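N(G),N(G)-dimethylarginine dimethylaminohydrolase (Pseudomonas aeruginosa, PDB 1H70) hydrolyses N(omega)-methylated arginines, among them the nitric oxide synthase inhibitor asymmetric dimethylarginine, to citrulline and methylamine or dimethylamine. Local coordinates at residues K4-R9 and C46-T51; L33-A38 and E235-E240; Y170-N175 and C206-E211; E198-A203 and Y219-E224. The protein carries 1 engineered substitution. One frame throughout, in Å; residues are numbered along the deposited sequence.

Contact 1. Residues K4-R9 and C46-T51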
# COMPACT_ATOMS: atom_id res chain seq x y z
N LYS A 4 -5.85 13.22 6.57
CA LYS A 4 -6.38 14.45 5.99
C LYS A 4 -6.24 14.40 4.47
O LYS A 4 -6.99 15.07 3.78
CB LYS A 4 -5.65 15.69 6.50
CG LYS A 4 -5.60 15.82 8.02
CD LYS A 4 -5.50 17.27 8.49
CE LYS A 4 -5.89 17.40 9.98
NZ LYS A 4 -4.83 17.00 10.96
N HIS A 5 -5.26 13.63 3.99
CA HIS A 5 -4.98 13.57 2.56
C HIS A 5 -4.69 12.19 1.97
O HIS A 5 -4.19 11.28 2.64
CB HIS A 5 -3.70 14.35 2.21
CG HIS A 5 -3.63 15.78 2.67
ND1 HIS A 5 -4.32 16.79 2.04
CD2 HIS A 5 -2.90 16.37 3.64
CE1 HIS A 5 -4.05 17.94 2.63
NE2 HIS A 5 -3.19 17.72 3.60
N ILE A 6 -4.92 12.10 0.67
CA ILE A 6 -4.63 10.96 -0.15
C ILE A 6 -3.95 11.45 -1.42
O ILE A 6 -4.31 12.52 -1.92
CB ILE A 6 -5.99 10.24 -0.44
CG1 ILE A 6 -6.16 9.18 0.67
CG2 ILE A 6 -6.07 9.69 -1.84
CD1 ILE A 6 -7.48 9.07 1.26
N ILE A 7 -2.95 10.70 -1.90
CA ILE A 7 -2.33 10.97 -3.20
C ILE A 7 -2.57 9.71 -4.04
O ILE A 7 -2.45 8.58 -3.54
CB ILE A 7 -0.81 11.23 -3.13
CG1 ILE A 7 -0.53 12.48 -2.30
CG2 ILE A 7 -0.20 11.33 -4.52
CD1 ILE A 7 0.90 12.56 -1.81
N ALA A 8 -2.89 9.88 -5.32
CA ALA A 8 -3.12 8.75 -6.24
C ALA A 8 -2.64 9.17 -7.62
O ALA A 8 -2.34 10.37 -7.83
CB ALA A 8 -4.61 8.40 -6.32
N ARG A 9 -2.58 8.25 -8.57
CA ARG A 9 -2.14 8.64 -9.93
C ARG A 9 -2.94 7.85 -10.95
O ARG A 9 -3.05 6.64 -10.85
CB ARG A 9 -0.67 8.37 -10.11
CG ARG A 9 -0.08 8.83 -11.49
CD ARG A 9 1.33 8.33 -11.75
NE ARG A 9 2.34 8.95 -10.90
CZ ARG A 9 2.81 10.18 -11.04
NH1 ARG A 9 2.36 10.97 -12.02
NH2 ARG A 9 3.74 10.62 -10.20
N CYS A 46 -14.59 9.80 2.12
CA CYS A 46 -13.87 9.52 3.36
C CYS A 46 -13.31 10.75 4.10
O CYS A 46 -12.41 10.61 4.88
CB CYS A 46 -12.73 8.52 3.09
SG CYS A 46 -13.30 6.92 2.45
N ASP A 47 -13.83 11.94 3.83
CA ASP A 47 -13.39 13.14 4.53
C ASP A 47 -11.89 13.43 4.42
O ASP A 47 -11.24 13.85 5.37
CB ASP A 47 -13.88 13.12 5.97
CG ASP A 47 -15.39 13.08 6.01
OD1 ASP A 47 -16.01 13.45 4.98
OD2 ASP A 47 -15.98 12.64 6.99
N VAL A 48 -11.36 13.26 3.21
CA VAL A 48 -9.96 13.58 2.96
C VAL A 48 -9.89 14.42 1.69
O VAL A 48 -10.86 14.40 0.91
CB VAL A 48 -9.13 12.30 2.70
CG1 VAL A 48 -8.99 11.47 3.96
CG2 VAL A 48 -9.79 11.42 1.60
N ASP A 49 -8.84 15.21 1.48
CA ASP A 49 -8.76 15.81 0.13
C ASP A 49 -7.87 14.89 -0.66
O ASP A 49 -7.08 14.13 -0.08
CB ASP A 49 -8.41 17.29 0.04
CG ASP A 49 -7.30 17.65 0.92
OD1 ASP A 49 -6.30 16.92 0.76
OD2 ASP A 49 -7.36 18.65 1.70
N ILE A 50 -8.01 14.92 -1.98
CA ILE A 50 -7.35 13.98 -2.85
C ILE A 50 -6.47 14.73 -3.82
O ILE A 50 -6.92 15.72 -4.37
CB ILE A 50 -8.45 13.22 -3.64
CG1 ILE A 50 -9.29 12.36 -2.68
CG2 ILE A 50 -7.87 12.42 -4.80
CD1 ILE A 50 -10.71 12.07 -3.14
N THR A 51 -5.22 14.28 -3.98
CA THR A 51 -4.33 14.84 -4.98
C THR A 51 -4.17 13.75 -6.03
O THR A 51 -3.60 12.72 -5.73
CB THR A 51 -2.97 15.21 -4.36
OG1 THR A 51 -3.21 16.24 -3.40
CG2 THR A 51 -2.02 15.76 -5.44
O HOH W 1 -8.57 17.46 4.43
O HOH W 2 -4.40 15.37 -1.11
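His5 and Asp49 lie side by side on one face of a parallel strand pair, ring and carboxylate pointing the same way. His5 ND1 donates to Asp49 OD1, modelled at a very short 2.4 Å whose exact value is doubtful. The oxygen sits at the ring edge, near its plane, with the carboxylate turned 36° from the ring. Asp49 reaches it because its CG is tucked between its own N and carbonyl carbon (chi1 45°), which swings the acid toward the neighbouring strand. A water lies among Asp49 OD1, Ile6 O and Thr51 OG1, 2.7 Å from the last, and links the three. Ile7 and Thr51 continue this face, Ile7 CG1 lying 4.2 Å from Thr51 CB.

On the reverse face, Ile6 extends CD1 obliquely across Val48 to press on CG2 at 3.3 Å, a tight methyl contact; the chi1 of Ile6, -92°, is well off a staggered value. The backbone ladder runs from Asp49 N to Lys4 O (3.0 Å) through Ile6 and Thr51 to Ala8 N on Thr51 O.

Strands 5-9 and 49-53 with the intervening helix 29-43 form a beta-alpha-beta unit. Leu43 of that helix packs on Ile6 and Ile50, Val209 meets Ile6 and Val48, and strand 253-254 pairs antiparallel with strand 5-9, where Lys4 and His5 form a classic beta bulge opposite Phe255.

Contact 2. Residues L33-A38 and E235-E240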
# COMPACT_ATOMS: atom_id res chain seq x y z
N LEU A 33 -9.39 1.90 -16.01
CA LEU A 33 -9.69 3.32 -15.83
C LEU A 33 -10.98 3.46 -15.03
O LEU A 33 -11.07 4.26 -14.09
CB LEU A 33 -9.79 3.97 -17.20
CG LEU A 33 -9.77 5.48 -17.29
CD1 LEU A 33 -8.41 6.00 -16.81
CD2 LEU A 33 -10.06 5.90 -18.75
N GLU A 34 -11.99 2.68 -15.39
CA GLU A 34 -13.26 2.75 -14.66
C GLU A 34 -13.07 2.32 -13.21
O GLU A 34 -13.69 2.87 -12.31
CB GLU A 34 -14.35 1.91 -15.32
CG GLU A 34 -14.71 2.32 -16.74
CD GLU A 34 -15.50 3.63 -16.82
OE1 GLU A 34 -16.35 3.89 -15.96
OE2 GLU A 34 -15.26 4.41 -17.77
N GLN A 35 -12.24 1.30 -12.97
CA GLN A 35 -12.06 0.87 -11.58
C GLN A 35 -11.32 1.92 -10.75
O GLN A 35 -11.62 2.09 -9.57
CB GLN A 35 -11.33 -0.48 -11.53
CG GLN A 35 -12.14 -1.58 -12.24
CD GLN A 35 -11.55 -2.98 -12.11
OE1 GLN A 35 -10.34 -3.15 -11.92
NE2 GLN A 35 -12.41 -4.01 -12.24
N HIS A 36 -10.34 2.59 -11.36
CA HIS A 36 -9.57 3.59 -10.63
C HIS A 36 -10.50 4.78 -10.31
O HIS A 36 -10.41 5.38 -9.25
CB HIS A 36 -8.33 4.04 -11.43
CG HIS A 36 -7.39 4.93 -10.66
ND1 HIS A 36 -6.32 4.46 -9.95
CD2 HIS A 36 -7.39 6.28 -10.49
CE1 HIS A 36 -5.67 5.48 -9.38
NE2 HIS A 36 -6.31 6.59 -9.70
N ASN A 37 -11.40 5.09 -11.24
CA ASN A 37 -12.35 6.16 -11.03
C ASN A 37 -13.25 5.75 -9.86
O ASN A 37 -13.48 6.54 -8.96
CB ASN A 37 -13.16 6.42 -12.30
CG ASN A 37 -14.15 7.56 -12.14
OD1 ASN A 37 -13.77 8.71 -11.80
ND2 ASN A 37 -15.42 7.26 -12.38
N ALA A 38 -13.71 4.51 -9.86
CA ALA A 38 -14.58 4.03 -8.77
C ALA A 38 -13.87 4.14 -7.42
O ALA A 38 -14.49 4.43 -6.37
CB ALA A 38 -15.05 2.59 -9.05
N GLU A 235 -17.03 -1.31 -1.06
CA GLU A 235 -16.45 -2.31 -1.96
C GLU A 235 -16.18 -1.69 -3.32
O GLU A 235 -17.07 -1.03 -3.89
CB GLU A 235 -17.39 -3.51 -2.15
CG GLU A 235 -17.56 -4.36 -0.90
CD GLU A 235 -18.65 -5.42 -1.07
OE1 GLU A 235 -18.36 -6.60 -1.33
OE2 GLU A 235 -19.82 -5.05 -0.94
N VAL A 236 -14.97 -1.88 -3.82
CA VAL A 236 -14.57 -1.36 -5.13
C VAL A 236 -13.96 -2.50 -5.94
O VAL A 236 -13.03 -3.15 -5.49
CB VAL A 236 -13.51 -0.22 -5.01
CG1 VAL A 236 -13.02 0.19 -6.40
CG2 VAL A 236 -14.09 0.98 -4.31
N ASP A 237 -14.45 -2.73 -7.16
CA ASP A 237 -13.86 -3.83 -7.95
C ASP A 237 -12.48 -3.42 -8.43
O ASP A 237 -12.35 -2.37 -9.06
CB ASP A 237 -14.79 -4.15 -9.13
CG ASP A 237 -14.37 -5.38 -9.94
OD1 ASP A 237 -13.43 -6.12 -9.57
OD2 ASP A 237 -15.02 -5.65 -10.98
N THR A 238 -11.44 -4.19 -8.09
CA THR A 238 -10.08 -3.87 -8.54
C THR A 238 -9.48 -5.04 -9.33
O THR A 238 -8.27 -5.24 -9.37
CB THR A 238 -9.12 -3.54 -7.36
OG1 THR A 238 -9.03 -4.66 -6.44
CG2 THR A 238 -9.60 -2.34 -6.54
N SER A 239 -10.33 -5.80 -10.00
CA SER A 239 -9.89 -6.98 -10.74
C SER A 239 -8.75 -6.72 -11.73
O SER A 239 -7.90 -7.58 -11.92
CB SER A 239 -11.08 -7.61 -11.47
OG SER A 239 -11.39 -6.89 -12.65
N GLU A 240 -8.73 -5.56 -12.36
CA GLU A 240 -7.67 -5.28 -13.34
C GLU A 240 -6.33 -5.04 -12.66
O GLU A 240 -5.28 -5.30 -13.25
CB GLU A 240 -8.08 -4.12 -14.24
CG GLU A 240 -9.33 -4.41 -15.06
CD GLU A 240 -9.35 -5.81 -15.68
OE1 GLU A 240 -8.66 -6.09 -16.69
OE2 GLU A 240 -10.09 -6.65 -15.12
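Gln35 reaches from helix 29-43, the helix of a beta-alpha-beta unit, to the Asx turn that starts helix 239-242, and its primary amide grips that turn with both ends, as an acceptor and as a donor. Gln35 OE1 accepts from Glu240 N at 2.9 Å, with the N-H in the carbonyl plane and on a lone pair. Gln35 NE2 gives a proton to Ser239 OG at 3.1 Å, nearly straight at 164° and close to the amide plane. Two bonds of opposite sense fix the rotation of the flat group and tell its oxygen from its nitrogen. The chain reaches this far because it is extended beyond CG (chi2 -174°), and its CB, CG and CD run beside Asp237 O, which lies 3.2 Å from Gln35 CD. At the end of strand 232-236, Ala38 CB rests on Val236 CG1 at 4.1 Å, a looser apolar contact.

The second shell prepares the turn for this grip. In the Asx turn, the N-H of Ser239 comes to Asp237 OD1 from above the carboxylate plane. Further out, Glu240 is held by Lys243 and by the backbone N of Asp28, both through OE1. Thr238, at the N-cap position, sends its hydroxyl the other way, to Tyr202 OH. The contact thus ties helix 29-43 to the link between strand 232-236 and helix 239-242, with the Thr238 side chain about 10 Å from the bound citrulline. Ser239 OG, which receives the glutamine proton, passes its own to Glu240 OE2 at 2.8 Å, on the anti lone pair.

Contact 3. Residues Y170-N175 and C206-E211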
# COMPACT_ATOMS: atom_id res chain seq x y z
N TYR A 170 -3.63 -3.33 8.51
CA TYR A 170 -4.02 -2.84 9.84
C TYR A 170 -5.18 -1.89 9.73
O TYR A 170 -5.11 -0.93 9.00
CB TYR A 170 -2.83 -2.18 10.55
CG TYR A 170 -3.16 -1.75 11.98
CD1 TYR A 170 -3.59 -2.67 12.91
CD2 TYR A 170 -3.05 -0.42 12.37
CE1 TYR A 170 -3.88 -2.30 14.21
CE2 TYR A 170 -3.35 -0.03 13.67
CZ TYR A 170 -3.76 -0.98 14.58
OH TYR A 170 -4.07 -0.61 15.89
N LEU A 171 -6.30 -2.19 10.43
CA LEU A 171 -7.49 -1.37 10.36
C LEU A 171 -7.76 -0.52 11.61
O LEU A 171 -8.91 -0.14 11.88
CB LEU A 171 -8.69 -2.28 10.10
CG LEU A 171 -8.57 -3.30 8.96
CD1 LEU A 171 -9.86 -4.10 8.85
CD2 LEU A 171 -8.25 -2.61 7.63
N GLU A 172 -6.70 -0.16 12.33
CA GLU A 172 -6.79 0.64 13.55
C GLU A 172 -7.52 -0.16 14.63
O GLU A 172 -8.09 -1.22 14.36
CB GLU A 172 -7.47 1.99 13.29
CG GLU A 172 -6.70 2.93 12.36
CD GLU A 172 -5.22 3.06 12.70
OE1 GLU A 172 -4.89 3.38 13.87
OE2 GLU A 172 -4.39 2.90 11.79
N HIS A 173 -7.47 0.31 15.87
CA HIS A 173 -8.15 -0.35 16.99
C HIS A 173 -7.69 -1.80 17.26
O HIS A 173 -8.45 -2.60 17.79
CB HIS A 173 -9.67 -0.31 16.81
CG HIS A 173 -10.18 1.04 16.40
ND1 HIS A 173 -10.08 2.15 17.21
CD2 HIS A 173 -10.75 1.46 15.25
CE1 HIS A 173 -10.59 3.20 16.58
NE2 HIS A 173 -11.01 2.80 15.39
N ASN A 174 -6.47 -2.15 16.89
CA ASN A 174 -5.89 -3.46 17.11
C ASN A 174 -6.43 -4.55 16.19
O ASN A 174 -6.15 -5.71 16.40
CB ASN A 174 -6.03 -3.89 18.60
CG ASN A 174 -4.91 -4.82 19.04
OD1 ASN A 174 -3.75 -4.61 18.67
ND2 ASN A 174 -5.22 -5.84 19.82
N ASN A 175 -7.18 -4.18 15.15
CA ASN A 175 -7.77 -5.17 14.25
C ASN A 175 -6.84 -5.35 13.08
O ASN A 175 -6.60 -4.38 12.37
CB ASN A 175 -9.15 -4.71 13.78
CG ASN A 175 -10.13 -4.62 14.93
OD1 ASN A 175 -10.09 -5.50 15.79
ND2 ASN A 175 -10.96 -3.58 15.00
N CYS A 206 -6.59 -4.38 2.28
CA CYS A 206 -7.69 -3.43 2.44
C CYS A 206 -7.13 -2.17 3.06
O CYS A 206 -6.03 -2.19 3.59
CB CYS A 206 -8.80 -3.95 3.37
SG CYS A 206 -9.67 -5.41 2.77
N ILE A 207 -7.87 -1.05 2.98
CA ILE A 207 -7.41 0.18 3.64
C ILE A 207 -8.41 0.83 4.56
O ILE A 207 -9.56 1.07 4.22
CB ILE A 207 -6.93 1.26 2.63
CG1 ILE A 207 -8.00 1.53 1.57
CG2 ILE A 207 -5.60 0.85 2.01
CD1 ILE A 207 -7.59 2.63 0.56
N TRP A 208 -7.94 1.14 5.77
CA TRP A 208 -8.73 1.90 6.72
C TRP A 208 -8.48 3.36 6.33
O TRP A 208 -7.33 3.75 6.11
CB TRP A 208 -8.23 1.67 8.14
CG TRP A 208 -8.90 2.53 9.19
CD1 TRP A 208 -10.01 2.18 9.91
CD2 TRP A 208 -8.52 3.83 9.60
NE1 TRP A 208 -10.35 3.21 10.76
CE2 TRP A 208 -9.43 4.23 10.61
CE3 TRP A 208 -7.49 4.71 9.25
CZ2 TRP A 208 -9.36 5.48 11.24
CZ3 TRP A 208 -7.40 5.95 9.89
CH2 TRP A 208 -8.32 6.32 10.88
N VAL A 209 -9.55 4.14 6.24
CA VAL A 209 -9.44 5.59 6.01
C VAL A 209 -10.55 6.25 6.83
O VAL A 209 -11.73 6.24 6.45
CB VAL A 209 -9.66 6.01 4.51
CG1 VAL A 209 -9.37 7.52 4.36
CG2 VAL A 209 -8.79 5.23 3.52
N ASN A 210 -10.21 6.81 7.98
CA ASN A 210 -11.19 7.54 8.77
C ASN A 210 -12.49 6.79 9.13
O ASN A 210 -13.61 7.32 9.03
CB ASN A 210 -11.49 8.87 8.05
CG ASN A 210 -10.26 9.78 7.99
OD1 ASN A 210 -9.26 9.52 8.66
ND2 ASN A 210 -10.34 10.86 7.21
N GLU A 211 -12.32 5.56 9.56
CA GLU A 211 -13.41 4.68 9.98
C GLU A 211 -14.18 4.01 8.85
O GLU A 211 -15.10 3.23 9.10
CB GLU A 211 -14.31 5.29 11.05
CG GLU A 211 -13.64 5.76 12.34
CD GLU A 211 -12.65 4.81 13.04
OE1 GLU A 211 -12.57 3.60 12.78
OE2 GLU A 211 -11.90 5.37 13.90
O HOH W 3 -5.31 0.12 6.33
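A type I' beta turn, Glu172 to Asn175, joins strands 168-170 and 175-178 as a hairpin, and it leans on the edge strand 207-209 chiefly through Trp208. Glu172 lays its CG over the centre of the indole's six-membered ring, 3.5 Å from the centroid and 15° off the normal, a CH-pi contact. A bend at chi2 (-47°) turns the rest of the glutamate off the ring, its carboxylate 54° from the indole plane. The opposite face of the tryptophan is covered by the backbone N atoms of Asn210 and Glu211, and the indole is thereby sandwiched between the hairpin and its own chain. Leu171 O comes in obliquely, 3.2 Å from Trp208 CD1.

Within the turn, His173 NE2 faces the carboxylate of Glu211 in a bifurcated bond, 3.1 Å from both OE1 and OE2, each oxygen met on its syn side and lying close to the imidazole plane. Glu211 OE1 has a second donor, Trp208 NE1 at 3.0 Å, which arrives from above the carboxylate plane while staying in the plane of the indole. One acid therefore anchors both rings, and the proximity of its negative charge would probably favour a protonated imidazole. A water bridges the backbones, giving a proton to Tyr170 O and accepting one from Trp208 N.

Phe1 and Phe3 bring further rings to Trp208. The turn itself is closed by Asn175 N on Glu172 O at 3.2 Å, and positive phi and psi at both His173 and Asn174 are the signature of a type I' turn, here at the tip of a hairpin.

Contact 4. Residues E198-A203 and Y219-E224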
# COMPACT_ATOMS: atom_id res chain seq x y z
N GLU A 198 -8.72 -18.88 2.55
CA GLU A 198 -7.88 -19.06 1.36
C GLU A 198 -8.44 -18.60 0.03
O GLU A 198 -7.72 -17.98 -0.74
CB GLU A 198 -7.35 -20.50 1.27
CG GLU A 198 -8.38 -21.57 1.01
CD GLU A 198 -7.66 -22.89 0.73
OE1 GLU A 198 -7.18 -23.09 -0.42
OE2 GLU A 198 -7.55 -23.69 1.68
N GLU A 199 -9.70 -18.89 -0.26
CA GLU A 199 -10.30 -18.48 -1.53
C GLU A 199 -10.36 -16.95 -1.68
O GLU A 199 -10.40 -16.43 -2.80
CB GLU A 199 -11.73 -19.01 -1.53
CG GLU A 199 -12.50 -18.33 -0.40
CD GLU A 199 -13.08 -19.31 0.57
OE1 GLU A 199 -12.40 -20.33 0.89
OE2 GLU A 199 -14.23 -19.02 0.99
N GLU A 200 -10.33 -16.25 -0.55
CA GLU A 200 -10.42 -14.79 -0.50
C GLU A 200 -9.10 -14.10 -0.13
O GLU A 200 -9.12 -12.92 0.26
CB GLU A 200 -11.47 -14.38 0.55
CG GLU A 200 -12.86 -14.92 0.20
CD GLU A 200 -13.99 -14.16 0.85
OE1 GLU A 200 -13.74 -13.24 1.65
OE2 GLU A 200 -15.18 -14.45 0.57
N SER A 201 -7.98 -14.81 -0.24
CA SER A 201 -6.66 -14.27 0.11
C SER A 201 -6.39 -12.86 -0.39
O SER A 201 -5.76 -12.07 0.32
CB SER A 201 -5.55 -15.20 -0.41
OG SER A 201 -5.58 -15.24 -1.84
N TYR A 202 -6.80 -12.53 -1.62
CA TYR A 202 -6.58 -11.20 -2.18
C TYR A 202 -7.12 -10.13 -1.25
O TYR A 202 -6.51 -9.07 -1.10
CB TYR A 202 -7.26 -11.05 -3.54
CG TYR A 202 -7.08 -9.73 -4.28
CD1 TYR A 202 -5.83 -9.31 -4.72
CD2 TYR A 202 -8.18 -8.93 -4.56
CE1 TYR A 202 -5.68 -8.10 -5.43
CE2 TYR A 202 -8.04 -7.74 -5.24
CZ TYR A 202 -6.80 -7.33 -5.69
OH TYR A 202 -6.67 -6.14 -6.37
N ALA A 203 -8.26 -10.40 -0.61
CA ALA A 203 -8.88 -9.43 0.30
C ALA A 203 -8.16 -9.14 1.60
O ALA A 203 -8.68 -8.43 2.44
CB ALA A 203 -10.35 -9.77 0.55
N TYR A 219 -15.52 -10.42 -2.24
CA TYR A 219 -14.95 -11.19 -1.13
C TYR A 219 -15.91 -11.05 0.05
O TYR A 219 -15.69 -10.33 1.01
CB TYR A 219 -13.51 -10.70 -0.85
CG TYR A 219 -12.64 -10.84 -2.10
CD1 TYR A 219 -12.40 -9.76 -2.94
CD2 TYR A 219 -12.11 -12.08 -2.47
CE1 TYR A 219 -11.63 -9.92 -4.10
CE2 TYR A 219 -11.35 -12.23 -3.61
CZ TYR A 219 -11.10 -11.15 -4.42
OH TYR A 219 -10.33 -11.33 -5.56
N PRO A 220 -17.04 -11.76 -0.03
CA PRO A 220 -18.09 -11.64 0.99
C PRO A 220 -17.77 -12.06 2.41
O PRO A 220 -18.31 -11.44 3.33
CB PRO A 220 -19.26 -12.48 0.43
CG PRO A 220 -18.76 -13.21 -0.75
CD PRO A 220 -17.39 -12.69 -1.12
N ARG A 221 -16.94 -13.08 2.61
CA ARG A 221 -16.66 -13.50 3.98
C ARG A 221 -15.84 -12.43 4.72
O ARG A 221 -16.08 -12.12 5.88
CB ARG A 221 -15.96 -14.84 4.03
CG ARG A 221 -16.86 -16.02 3.64
CD ARG A 221 -16.08 -17.34 3.60
NE ARG A 221 -15.69 -17.69 4.97
CZ ARG A 221 -14.92 -18.72 5.30
NH1 ARG A 221 -14.41 -19.53 4.38
NH2 ARG A 221 -14.64 -18.93 6.59
N THR A 222 -14.86 -11.89 4.00
CA THR A 222 -14.00 -10.86 4.55
C THR A 222 -14.78 -9.59 4.79
O THR A 222 -14.62 -8.91 5.80
CB THR A 222 -12.84 -10.59 3.57
OG1 THR A 222 -12.01 -11.76 3.48
CG2 THR A 222 -11.97 -9.45 4.12
N ARG A 223 -15.67 -9.25 3.86
CA ARG A 223 -16.51 -8.07 4.01
C ARG A 223 -17.33 -8.15 5.30
O ARG A 223 -17.50 -7.17 6.02
CB ARG A 223 -17.41 -7.93 2.78
CG ARG A 223 -18.35 -6.76 2.82
CD ARG A 223 -19.72 -7.22 3.28
NE ARG A 223 -20.48 -6.25 4.04
CZ ARG A 223 -20.91 -5.08 3.60
NH1 ARG A 223 -20.64 -4.68 2.37
NH2 ARG A 223 -21.62 -4.30 4.41
N GLU A 224 -17.84 -9.34 5.61
CA GLU A 224 -18.63 -9.48 6.84
C GLU A 224 -17.76 -9.45 8.10
O GLU A 224 -18.17 -8.90 9.14
CB GLU A 224 -19.51 -10.73 6.77
CG GLU A 224 -20.43 -10.91 7.97
CD GLU A 224 -21.48 -9.81 8.12
OE1 GLU A 224 -21.68 -9.00 7.20
OE2 GLU A 224 -22.12 -9.77 9.20
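Tyr219 occupies the N-cap position of helix 220-227, and Glu200, from the 3-10 segment 198-203, reaches across to bind the first turn of this helix with its carboxylate. The tyrosine directs its side chain back over that segment. Tyr219 CB meets Ala203 CB at 3.6 Å, and Glu200 slides past the ring in the opposite direction, with its CG in plane at the ring edge. Farther out, Tyr219 CE1 lies 3.6 Å from Tyr202 CD2; the two rings are inclined at 48°, neither stacked nor edge-to-face. Tyr202 turns its own hydroxyl away, to Gly246 O.

Pro220 follows, its CD 3.3 Å from Glu200 OE2; lacking an N-H, it leaves this oxygen to the next residue. Arg221 N takes it up, donating to Glu200 OE2 at 3.0 Å on the syn lone pair. The Arg221 side chain, bent at chi3 (68°), reaches Glu199, NH1 making a long, weak hydrogen bond to Glu199 OE2 at 3.4 Å within a salt bridge, the oxygen lying at the edge of the guanidinium.

Thr222 then uses its backbone N and its hydroxyl on the other carboxylate oxygen, Glu200 OE1. Three hydrogen bonds grip the buried carboxylate, while the nearest charged atom of Arg221, NE, stays 5.5 Å from Glu200 OE2; the N-terminal end of the helix would probably help to stabilise the anion. Thr222 places OG1 anti to its carbonyl carbon and beside its own N (chi1 -65°), which is how both donors reach one oxygen: Thr222 OG1 meets Glu200 OE1 at 2.9 Å, nearly along the C-O axis.

All four contacts are partly buried, contacts 3 and 1 nearest the middle of the chain (centres about 13 and 14 Å from it) and contact 4 farthest out (about 18 Å), with exposed charged residues. Contact 1 relies on a backbone ladder; contacts 2 and 4 each centre on one side chain, an amide or an acid, reaching a helix start, contact 4 adding tyrosine packing and an outer salt bridge. Contact 3 is mainly aromatic, with a histidine-acid pair at its exposed edge. Contacts 1 and 2 share the unit containing helix 29-43, and contacts 2 and 3 reach the same sheet at its outer strands. Asn210 ND2 probably bonds Cys46 O, joining contacts 3 and 1; a probable hydroxyl-hydroxyl bond joins contacts 2 and 4.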